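Side-chain contacts in conserved hypothetical protein (Sulfolobus solfataricus, PDB 2FNA), which probably binds and hydrolyses ATP as an archaeal AAA+ ATPase, and carries a winged helix-turn-helix domain that may contact nucleic acid: residues Leu127-Ser130 with Phe131-Ser135; Pro208-Arg211 with Glu212-Ile215; Asp307-Arg310 with Ala311-Glu315. All blocks are in the same frame, centred on the assembly; numbering follows the deposited sequence.

Interaction 1: Leu127-Ser130 with Phe131-Ser135; sequences LLES and FEQAS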
ATOM      1  N   LEU A 127     -10.950 -14.209  18.055  1.00 37.02           N
ATOM      2  CA  LEU A 127     -10.111 -14.875  17.082  1.00 36.59           C
ATOM      3  C   LEU A 127      -8.629 -14.553  17.328  1.00 34.91           C
ATOM      4  O   LEU A 127      -7.791 -15.462  17.398  1.00 35.19           O
ATOM      5  CB  LEU A 127     -10.549 -14.474  15.674  1.00 33.64           C
ATOM      6  CG  LEU A 127      -9.831 -15.126  14.482  1.00 42.87           C
ATOM      7  CD1 LEU A 127      -9.910 -16.677  14.534  1.00 46.04           C
ATOM      8  CD2 LEU A 127     -10.387 -14.598  13.150  1.00 41.03           C
ATOM      9  N   LEU A 128      -8.327 -13.266  17.478  1.00 37.23           N
ATOM     10  CA  LEU A 128      -6.965 -12.781  17.739  1.00 38.45           C
ATOM     11  C   LEU A 128      -6.445 -13.338  19.052  1.00 39.44           C
ATOM     12  O   LEU A 128      -5.273 -13.731  19.169  1.00 40.21           O
ATOM     13  CB  LEU A 128      -6.940 -11.260  17.815  1.00 37.55           C
ATOM     14  CG  LEU A 128      -7.287 -10.447  16.561  1.00 36.76           C
ATOM     15  CD1 LEU A 128      -7.275  -8.977  16.920  1.00 40.94           C
ATOM     16  CD2 LEU A 128      -6.319 -10.724  15.455  1.00 35.00           C
ATOM     17  N   GLU A 129      -7.331 -13.347  20.038  1.00 41.17           N
ATOM     18  CA  GLU A 129      -7.024 -13.855  21.359  1.00 44.07           C
ATOM     19  C   GLU A 129      -6.650 -15.337  21.326  1.00 42.83           C
ATOM     20  O   GLU A 129      -5.844 -15.793  22.141  1.00 46.27           O
ATOM     21  CB  GLU A 129      -8.213 -13.610  22.296  1.00 45.35           C
ATOM     22  CG  GLU A 129      -7.851 -13.715  23.759  1.00 49.89           C
ATOM     23  CD  GLU A 129      -8.799 -12.970  24.691  1.00 55.34           C
ATOM     24  OE1 GLU A 129      -9.676 -12.198  24.227  1.00 57.66           O
ATOM     25  OE2 GLU A 129      -8.640 -13.162  25.912  1.00 59.48           O
ATOM     26  N   SER A 130      -7.208 -16.081  20.369  1.00 41.01           N
ATOM     27  CA  SER A 130      -6.905 -17.518  20.225  0.50 39.02           C
ATOM     28  C   SER A 130      -5.572 -17.773  19.519  1.00 38.43           C
ATOM     29  O   SER A 130      -4.919 -18.786  19.767  1.00 37.06           O
ATOM     30  CB  SER A 130      -8.020 -18.229  19.466  0.50 38.70           C
ATOM     31  OG  SER A 130      -7.980 -17.900  18.099  0.50 32.25           O
ATOM     32  N   PHE A 131      -5.178 -16.866  18.621  1.00 39.46           N
ATOM     33  CA  PHE A 131      -3.851 -16.900  18.031  1.00 39.72           C
ATOM     34  C   PHE A 131      -2.848 -16.726  19.148  1.00 40.86           C
ATOM     35  O   PHE A 131      -1.855 -17.457  19.218  1.00 41.47           O
ATOM     36  CB  PHE A 131      -3.627 -15.761  17.039  1.00 38.39           C
ATOM     37  CG  PHE A 131      -4.529 -15.774  15.837  1.00 37.32           C
ATOM     38  CD1 PHE A 131      -5.223 -16.903  15.446  1.00 37.03           C
ATOM     39  CD2 PHE A 131      -4.653 -14.618  15.063  1.00 35.72           C
ATOM     40  CE1 PHE A 131      -6.041 -16.875  14.317  1.00 35.62           C
ATOM     41  CE2 PHE A 131      -5.463 -14.596  13.929  1.00 34.68           C
ATOM     42  CZ  PHE A 131      -6.159 -15.731  13.564  1.00 40.11           C
ATOM     43  N   GLU A 132      -3.122 -15.751  20.018  1.00 42.71           N
ATOM     44  CA  GLU A 132      -2.265 -15.468  21.174  1.00 42.76           C
ATOM     45  C   GLU A 132      -2.218 -16.644  22.138  1.00 44.12           C
ATOM     46  O   GLU A 132      -1.147 -16.966  22.640  1.00 45.53           O
ATOM     47  CB  GLU A 132      -2.680 -14.155  21.873  1.00 43.25           C
ATOM     48  CG  GLU A 132      -2.185 -14.030  23.312  1.00 48.85           C
ATOM     49  CD  GLU A 132      -2.028 -12.611  23.807  1.00 47.88           C
ATOM     50  OE1 GLU A 132      -1.743 -11.720  22.987  1.00 39.31           O
ATOM     51  OE2 GLU A 132      -2.143 -12.407  25.040  1.00 46.77           O
ATOM     52  N   GLN A 133      -3.354 -17.301  22.386  1.00 43.97           N
ATOM     53  CA  GLN A 133      -3.366 -18.528  23.211  1.00 44.01           C
ATOM     54  C   GLN A 133      -2.510 -19.661  22.639  1.00 41.70           C
ATOM     55  O   GLN A 133      -1.888 -20.421  23.387  1.00 42.18           O
ATOM     56  CB  GLN A 133      -4.794 -19.060  23.423  1.00 45.84           C
ATOM     57  CG  GLN A 133      -5.337 -18.866  24.841  1.00 51.43           C
ATOM     58  CD  GLN A 133      -5.918 -17.468  25.091  1.00 59.49           C
ATOM     59  OE1 GLN A 133      -7.020 -17.336  25.637  1.00 59.14           O
ATOM     60  NE2 GLN A 133      -5.180 -16.423  24.696  1.00 62.09           N
ATOM     61  N   ALA A 134      -2.490 -19.762  21.310  1.00 38.20           N
ATOM     62  CA  ALA A 134      -1.829 -20.847  20.599  1.00 39.28           C
ATOM     63  C   ALA A 134      -0.305 -20.636  20.377  1.00 39.73           C
ATOM     64  O   ALA A 134       0.384 -21.532  19.880  1.00 40.18           O
ATOM     65  CB  ALA A 134      -2.533 -21.065  19.254  1.00 36.77           C
ATOM     66  N   SER A 135       0.212 -19.469  20.756  1.00 39.56           N
ATOM     67  CA  SER A 135       1.565 -19.064  20.388  1.00 41.30           C
ATOM     68  C   SER A 135       2.326 -18.600  21.631  1.00 40.36           C
ATOM     69  O   SER A 135       1.802 -17.822  22.424  1.00 43.62           O
ATOM     70  CB  SER A 135       1.501 -17.932  19.348  1.00 41.57           C
ATOM     71  OG  SER A 135       2.718 -17.807  18.628  1.00 40.74           O
TER
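Late in helix 124-133, the carbonyl oxygens of Leu127, Leu128, Glu129 and Ser130 accept in turn from the amides of Phe131, Glu132, Gln133 and Ala134, each bond spanning four residues and the first, Phe131 N to Leu127 O, measuring 3.2 Å. Phe131 carries most of the side-chain contact. Its CG lies beside the backbone N and anti to the carbonyl carbon (chi1 -63°), which swings the ring back along the preceding turn. There Leu127 crosses it obliquely, with CG 3.8 Å from Phe131 CZ and CD1 3.9 Å from CE1. Leu127 O sits over one face, near the rim, at 3.5 Å from Phe131 CD1. Leu128 reaches the ring more loosely, its CD2 being 4.2 Å from Phe131 CE2. Branched leucines and a flat ring suit this flank because the helix packs here against helix 74-91 and the central parallel sheet of the P-loop NTPase-type domain: Leu127 and Phe131 press on the former, while Leu128 touches Phe173 and Phe131 touches Ile171, both of strand 171-177. Small Ser130 fits where Leu95 and Ala98 of helix 95-98 come close; it has two deposited conformers, and the very short 2.5 Å from its OG to Leu127 O is doubtful. The polar residues lie along another flank. Glu129 and Gln133 run side by side, with carboxylate and amide planes 70° apart and Gln133 NE2 3.9 Å from Glu129 CG. Glu129 OE1 is bonded to the hydroxyl of Tyr163, and Glu132 OE1 accepts from Arg170 N. Extended chains let both carboxylates reach these partners, while Glu129 OE2 and Glu132 OE2 remain 6.6 Å apart, which probably keeps their mutual repulsion modest.

Interaction 2: Pro208-Arg211 with Glu212-Ile215; sequences PFSR and EEAI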
ATOM      1  N   PRO A 208      10.229   7.915  -2.351  1.00 35.88           N
ATOM      2  CA  PRO A 208      10.930   7.706  -3.599  1.00 35.57           C
ATOM      3  C   PRO A 208      12.420   7.867  -3.395  1.00 35.13           C
ATOM      4  O   PRO A 208      12.853   8.652  -2.522  1.00 35.90           O
ATOM      5  CB  PRO A 208      10.438   8.874  -4.462  1.00 35.67           C
ATOM      6  CG  PRO A 208       9.086   9.138  -3.960  1.00 41.48           C
ATOM      7  CD  PRO A 208       9.167   8.917  -2.484  1.00 35.46           C
ATOM      8  N   PHE A 209      13.212   7.196  -4.213  1.00 32.59           N
ATOM      9  CA  PHE A 209      14.639   7.490  -4.241  1.00 32.77           C
ATOM     10  C   PHE A 209      14.935   8.934  -4.646  1.00 33.12           C
ATOM     11  O   PHE A 209      14.311   9.486  -5.571  1.00 33.42           O
ATOM     12  CB  PHE A 209      15.365   6.541  -5.194  1.00 34.61           C
ATOM     13  CG  PHE A 209      15.307   5.075  -4.793  1.00 30.46           C
ATOM     14  CD1 PHE A 209      15.397   4.683  -3.482  1.00 34.22           C
ATOM     15  CD2 PHE A 209      15.243   4.091  -5.760  1.00 33.83           C
ATOM     16  CE1 PHE A 209      15.355   3.323  -3.138  1.00 32.22           C
ATOM     17  CE2 PHE A 209      15.230   2.731  -5.422  1.00 38.66           C
ATOM     18  CZ  PHE A 209      15.305   2.355  -4.110  1.00 33.96           C
ATOM     19  N   SER A 210      15.891   9.554  -3.939  1.00 33.52           N
ATOM     20  CA  SER A 210      16.521  10.761  -4.418  1.00 35.65           C
ATOM     21  C   SER A 210      17.355  10.422  -5.666  1.00 36.29           C
ATOM     22  O   SER A 210      17.495   9.247  -6.052  1.00 35.39           O
ATOM     23  CB  SER A 210      17.447  11.304  -3.342  1.00 37.42           C
ATOM     24  OG  SER A 210      18.572  10.443  -3.247  1.00 36.24           O
ATOM     25  N   ARG A 211      17.930  11.451  -6.285  1.00 37.60           N
ATOM     26  CA  ARG A 211      18.753  11.280  -7.483  1.00 37.77           C
ATOM     27  C   ARG A 211      19.892  10.334  -7.219  1.00 37.24           C
ATOM     28  O   ARG A 211      20.188   9.442  -8.025  1.00 38.45           O
ATOM     29  CB  ARG A 211      19.316  12.618  -7.946  1.00 39.01           C
ATOM     30  CG  ARG A 211      20.108  12.536  -9.202  1.00 38.64           C
ATOM     31  CD  ARG A 211      20.671  13.904  -9.576  1.00 55.53           C
ATOM     32  NE  ARG A 211      21.996  13.823 -10.208  1.00 59.43           N
ATOM     33  CZ  ARG A 211      23.128  13.501  -9.571  1.00 63.55           C
ATOM     34  NH1 ARG A 211      23.140  13.227  -8.273  1.00 64.35           N
ATOM     35  NH2 ARG A 211      24.272  13.455 -10.241  1.00 68.99           N
ATOM     36  N   GLU A 212      20.522  10.547  -6.075  1.00 37.51           N
ATOM     37  CA  GLU A 212      21.721   9.833  -5.679  1.00 37.99           C
ATOM     38  C   GLU A 212      21.408   8.396  -5.284  1.00 35.58           C
ATOM     39  O   GLU A 212      22.172   7.503  -5.601  1.00 37.81           O
ATOM     40  CB  GLU A 212      22.460  10.608  -4.554  1.00 38.00           C
ATOM     41  CG  GLU A 212      22.974  12.035  -4.970  1.00 40.61           C
ATOM     42  CD  GLU A 212      21.881  13.163  -5.033  1.00 52.17           C
ATOM     43  OE1 GLU A 212      20.762  13.018  -4.469  1.00 45.26           O
ATOM     44  OE2 GLU A 212      22.153  14.214  -5.664  1.00 52.77           O
ATOM     45  N   GLU A 213      20.273   8.168  -4.637  1.00 35.05           N
ATOM     46  CA  GLU A 213      19.812   6.801  -4.322  1.00 35.03           C
ATOM     47  C   GLU A 213      19.397   6.013  -5.557  1.00 34.58           C
ATOM     48  O   GLU A 213      19.711   4.838  -5.693  1.00 33.78           O
ATOM     49  CB  GLU A 213      18.609   6.842  -3.374  1.00 36.34           C
ATOM     50  CG  GLU A 213      19.006   7.097  -1.928  1.00 43.24           C
ATOM     51  CD  GLU A 213      17.818   7.360  -1.025  1.00 44.65           C
ATOM     52  OE1 GLU A 213      16.773   7.826  -1.514  1.00 43.95           O
ATOM     53  OE2 GLU A 213      17.959   7.125   0.192  1.00 53.60           O
ATOM     54  N   ALA A 214      18.687   6.678  -6.457  1.00 34.44           N
ATOM     55  CA  ALA A 214      18.218   6.058  -7.666  1.00 34.41           C
ATOM     56  C   ALA A 214      19.393   5.567  -8.494  1.00 36.38           C
ATOM     57  O   ALA A 214      19.408   4.426  -8.969  1.00 36.70           O
ATOM     58  CB  ALA A 214      17.368   7.044  -8.455  1.00 36.18           C
ATOM     59  N   ILE A 215      20.384   6.434  -8.640  1.00 39.16           N
ATOM     60  CA  ILE A 215      21.617   6.145  -9.367  1.00 38.70           C
ATOM     61  C   ILE A 215      22.361   4.988  -8.699  1.00 37.99           C
ATOM     62  O   ILE A 215      22.813   4.070  -9.372  1.00 37.92           O
ATOM     63  CB  ILE A 215      22.506   7.435  -9.466  1.00 40.98           C
ATOM     64  CG1 ILE A 215      21.851   8.397 -10.466  1.00 41.17           C
ATOM     65  CG2 ILE A 215      23.951   7.101  -9.870  1.00 36.84           C
ATOM     66  CD1 ILE A 215      22.422   9.754 -10.470  1.00 51.00           C
TER
HETATM   67  O   HOH W   1      14.247   7.453  -0.271  1.00 33.30           O
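Ser210 and Glu213 exchange two hydrogen bonds, side chain to backbone in each direction, and so form a capping box at the start of helix 211-225. Glu213 OE1 accepts from Ser210 N at 3.1 Å, met on its anti side and slightly out of the carboxylate plane. In return Ser210 OG accepts from Glu213 N at 3.2 Å along a nearly straight N-H. The serine hydroxyl can do this because it stands between its own backbone N and carbonyl carbon (chi1 71°), which turns OG toward Glu213 N; a short side chain ending in a hydroxyl can cap in this way. One water extends the network, 2.9 Å from Pro208 O and 2.8 Å from Glu213 OE1. Farther out, Arg211 NH1 makes a salt bridge with Glu212 OE2 at 3.0 Å, a weak hydrogen bond by its angle, with guanidinium and carboxylate planes 52° apart. The stronger partner of Arg211 is Glu233, which pairs with NH2. Ile215 CD1 lies over the centre of the guanidinium, 3.9 Å from Arg211 CZ, so a methyl covers one face of the flat cation while its edge stays available to acids. On the buried side, Phe209 lays CB 3.7 Å from Glu213 CB and 3.9 Å from Ala214 CB. Its ring and the glutamate carboxylate stand 72° apart, the two side chains crossing nearly at right angles. Alanine leaves room here for Leu246, and Phe209 also meets Phe217 and the bound ADP. Chemically, the box gives a first-turn amide an acceptor it would otherwise lack, and a negative glutamate at a helix N-terminus is likely to interact favourably with the helix dipole; the cap probably helps to set the chain next to Phe209, which lines the ADP pocket.

Interaction 3: Asp307-Arg310 with Ala311-Glu315; sequences DVKR and ALELE
Glu313 OE2 is gripped by Lys309 NZ, 2.7 Å away in a salt bridge, and more weakly by the backbone N of Ile320. The ammonium meets the syn lone pair of the oxygen. The lysine chain runs out extended and then bends at its last torsion (chi4 -73°), turning NZ toward OE2; on the way Lys309 CG passes 3.3 Å from Glu313 OE2. Long, flexible lysine suits this one-turn span, and it also touches Asp322 of the next helix. Were Glu313 replaced by an alanine, the lysine ammonium would probably lose this mate and its chain would be freer to turn, and Ile320 N would lose its weak acceptor. Underneath, Glu313 N donates to Lys309 O at 3.0 Å, so the same pair is joined by backbone and side chain. Beside this pair, Arg310 NH1 makes a longer salt bridge to Asp307 OD1, 3.4 Å, three residues back, while Asp307 OD2 accepts from Lys304 N. The inner flank is apolar: the side chains of Val308 and Leu312 lie side by side, pointing the same way, with Val308 CG1 3.8 Å from Leu312 CD1. Val308 packs on Ile295 of helix 289-299 and Leu312 on Ile325 of helix 322-334, while small Ala311 lets Asn294 and Thr298 approach. A charged outer flank and an aliphatic inner one fit a middle helix in the three-helix core of a winged helix-turn-helix domain.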
ATOM      1  N   ASP A 307      -6.099  27.701 -11.465  1.00 36.41           N
ATOM      2  CA  ASP A 307      -5.898  26.940 -12.704  1.00 37.71           C
ATOM      3  C   ASP A 307      -6.902  25.776 -12.807  1.00 37.92           C
ATOM      4  O   ASP A 307      -7.443  25.488 -13.880  1.00 37.98           O
ATOM      5  CB  ASP A 307      -4.454  26.417 -12.801  1.00 37.35           C
ATOM      6  CG  ASP A 307      -3.412  27.534 -12.744  1.00 42.91           C
ATOM      7  OD1 ASP A 307      -3.271  28.293 -13.737  1.00 42.91           O
ATOM      8  OD2 ASP A 307      -2.738  27.655 -11.697  1.00 49.78           O
ATOM      9  N   VAL A 308      -7.132  25.105 -11.681  1.00 41.20           N
ATOM     10  CA  VAL A 308      -8.106  24.005 -11.590  1.00 39.30           C
ATOM     11  C   VAL A 308      -9.521  24.568 -11.890  1.00 38.86           C
ATOM     12  O   VAL A 308     -10.245  24.066 -12.760  1.00 38.01           O
ATOM     13  CB  VAL A 308      -8.040  23.314 -10.191  1.00 39.33           C
ATOM     14  CG1 VAL A 308      -9.172  22.328 -10.026  1.00 38.16           C
ATOM     15  CG2 VAL A 308      -6.688  22.600  -9.984  1.00 31.70           C
ATOM     16  N   LYS A 309      -9.886  25.629 -11.187  1.00 38.81           N
ATOM     17  CA  LYS A 309     -11.176  26.286 -11.410  1.00 38.44           C
ATOM     18  C   LYS A 309     -11.353  26.655 -12.877  1.00 38.46           C
ATOM     19  O   LYS A 309     -12.366  26.314 -13.495  1.00 38.20           O
ATOM     20  CB  LYS A 309     -11.288  27.544 -10.557  1.00 37.17           C
ATOM     21  CG  LYS A 309     -12.718  28.094 -10.428  1.00 40.93           C
ATOM     22  CD  LYS A 309     -12.794  29.134  -9.306  1.00 43.49           C
ATOM     23  CE  LYS A 309     -14.223  29.374  -8.839  1.00 45.50           C
ATOM     24  NZ  LYS A 309     -14.975  30.148  -9.858  1.00 34.91           N
ATOM     25  N   ARG A 310     -10.360  27.349 -13.426  1.00 39.29           N
ATOM     26  CA  ARG A 310     -10.451  27.898 -14.781  1.00 40.63           C
ATOM     27  C   ARG A 310     -10.671  26.780 -15.802  1.00 38.90           C
ATOM     28  O   ARG A 310     -11.567  26.871 -16.656  1.00 36.84           O
ATOM     29  CB  ARG A 310      -9.183  28.697 -15.119  1.00 38.90           C
ATOM     30  CG  ARG A 310      -9.161  29.272 -16.512  1.00 46.92           C
ATOM     31  CD  ARG A 310      -7.869  30.047 -16.806  1.00 47.52           C
ATOM     32  NE  ARG A 310      -7.648  31.164 -15.877  1.00 55.93           N
ATOM     33  CZ  ARG A 310      -6.821  31.150 -14.826  1.00 55.34           C
ATOM     34  NH1 ARG A 310      -6.093  30.071 -14.521  1.00 50.69           N
ATOM     35  NH2 ARG A 310      -6.718  32.239 -14.067  1.00 58.17           N
ATOM     36  N   ALA A 311      -9.862  25.726 -15.693  1.00 37.73           N
ATOM     37  CA  ALA A 311      -9.929  24.579 -16.608  1.00 39.02           C
ATOM     38  C   ALA A 311     -11.249  23.809 -16.523  1.00 39.48           C
ATOM     39  O   ALA A 311     -11.726  23.286 -17.527  1.00 39.78           O
ATOM     40  CB  ALA A 311      -8.768  23.633 -16.351  1.00 38.56           C
ATOM     41  N   LEU A 312     -11.829  23.722 -15.333  1.00 41.95           N
ATOM     42  CA  LEU A 312     -13.101  23.016 -15.174  1.00 43.66           C
ATOM     43  C   LEU A 312     -14.218  23.824 -15.809  1.00 45.47           C
ATOM     44  O   LEU A 312     -15.025  23.299 -16.581  1.00 47.39           O
ATOM     45  CB  LEU A 312     -13.406  22.760 -13.699  1.00 44.45           C
ATOM     46  CG  LEU A 312     -12.567  21.661 -13.040  1.00 45.69           C
ATOM     47  CD1 LEU A 312     -12.638  21.754 -11.519  1.00 42.52           C
ATOM     48  CD2 LEU A 312     -12.993  20.268 -13.516  1.00 48.68           C
ATOM     49  N   GLU A 313     -14.244  25.114 -15.490  1.00 45.07           N
ATOM     50  CA  GLU A 313     -15.246  26.016 -16.023  1.00 44.78           C
ATOM     51  C   GLU A 313     -15.081  26.185 -17.527  1.00 45.10           C
ATOM     52  O   GLU A 313     -16.071  26.274 -18.241  1.00 46.54           O
ATOM     53  CB  GLU A 313     -15.170  27.360 -15.315  1.00 43.77           C
ATOM     54  CG  GLU A 313     -15.533  27.254 -13.846  1.00 45.08           C
ATOM     55  CD  GLU A 313     -15.349  28.545 -13.080  1.00 46.43           C
ATOM     56  OE1 GLU A 313     -14.923  29.560 -13.677  1.00 45.35           O
ATOM     57  OE2 GLU A 313     -15.638  28.531 -11.862  1.00 52.56           O
ATOM     58  N   LEU A 314     -13.845  26.199 -18.011  1.00 44.66           N
ATOM     59  CA  LEU A 314     -13.600  26.276 -19.455  1.00 46.07           C
ATOM     60  C   LEU A 314     -14.214  25.079 -20.188  1.00 46.93           C
ATOM     61  O   LEU A 314     -14.817  25.244 -21.252  1.00 48.77           O
ATOM     62  CB  LEU A 314     -12.093  26.360 -19.759  1.00 44.65           C
ATOM     63  CG  LEU A 314     -11.673  26.701 -21.189  1.00 46.84           C
ATOM     64  CD1 LEU A 314     -11.987  28.174 -21.495  1.00 45.10           C
ATOM     65  CD2 LEU A 314     -10.198  26.414 -21.420  1.00 45.40           C
ATOM     66  N   GLU A 315     -14.066  23.883 -19.618  1.00 48.15           N
ATOM     67  CA  GLU A 315     -14.561  22.665 -20.266  1.00 48.81           C
ATOM     68  C   GLU A 315     -16.087  22.564 -20.250  1.00 49.61           C
ATOM     69  O   GLU A 315     -16.689  22.139 -21.242  1.00 48.95           O
ATOM     70  CB  GLU A 315     -13.968  21.413 -19.620  1.00 48.41           C
ATOM     71  CG  GLU A 315     -14.381  20.134 -20.329  1.00 48.61           C
ATOM     72  CD  GLU A 315     -13.760  18.901 -19.719  1.00 50.83           C
ATOM     73  OE1 GLU A 315     -13.939  18.668 -18.497  1.00 52.33           O
ATOM     74  OE2 GLU A 315     -13.097  18.164 -20.478  1.00 46.20           O
TER

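Overall arrangement
The three contacts follow one another along the chain without touching. Interactions 1 and 2 both belong to the ATPase domain but lie on opposite sides of the chain's centre, their centres about 42 Å apart: helix 124-133 leads into strand 139-144 of the parallel sheet, whereas 208-215 follows one edge strand, 202-206, and opens helix 211-225, with Phe209 touching the ADP. Interaction 3 sits in the winged helix-turn-helix region, with its centre about 35 Å from that of interaction 2 and 55 Å from that of interaction 1. Together they sample sheet packing, nucleotide pocket and a C-terminal module, consistent with an ATPase linked to a probable nucleic-acid-binding domain.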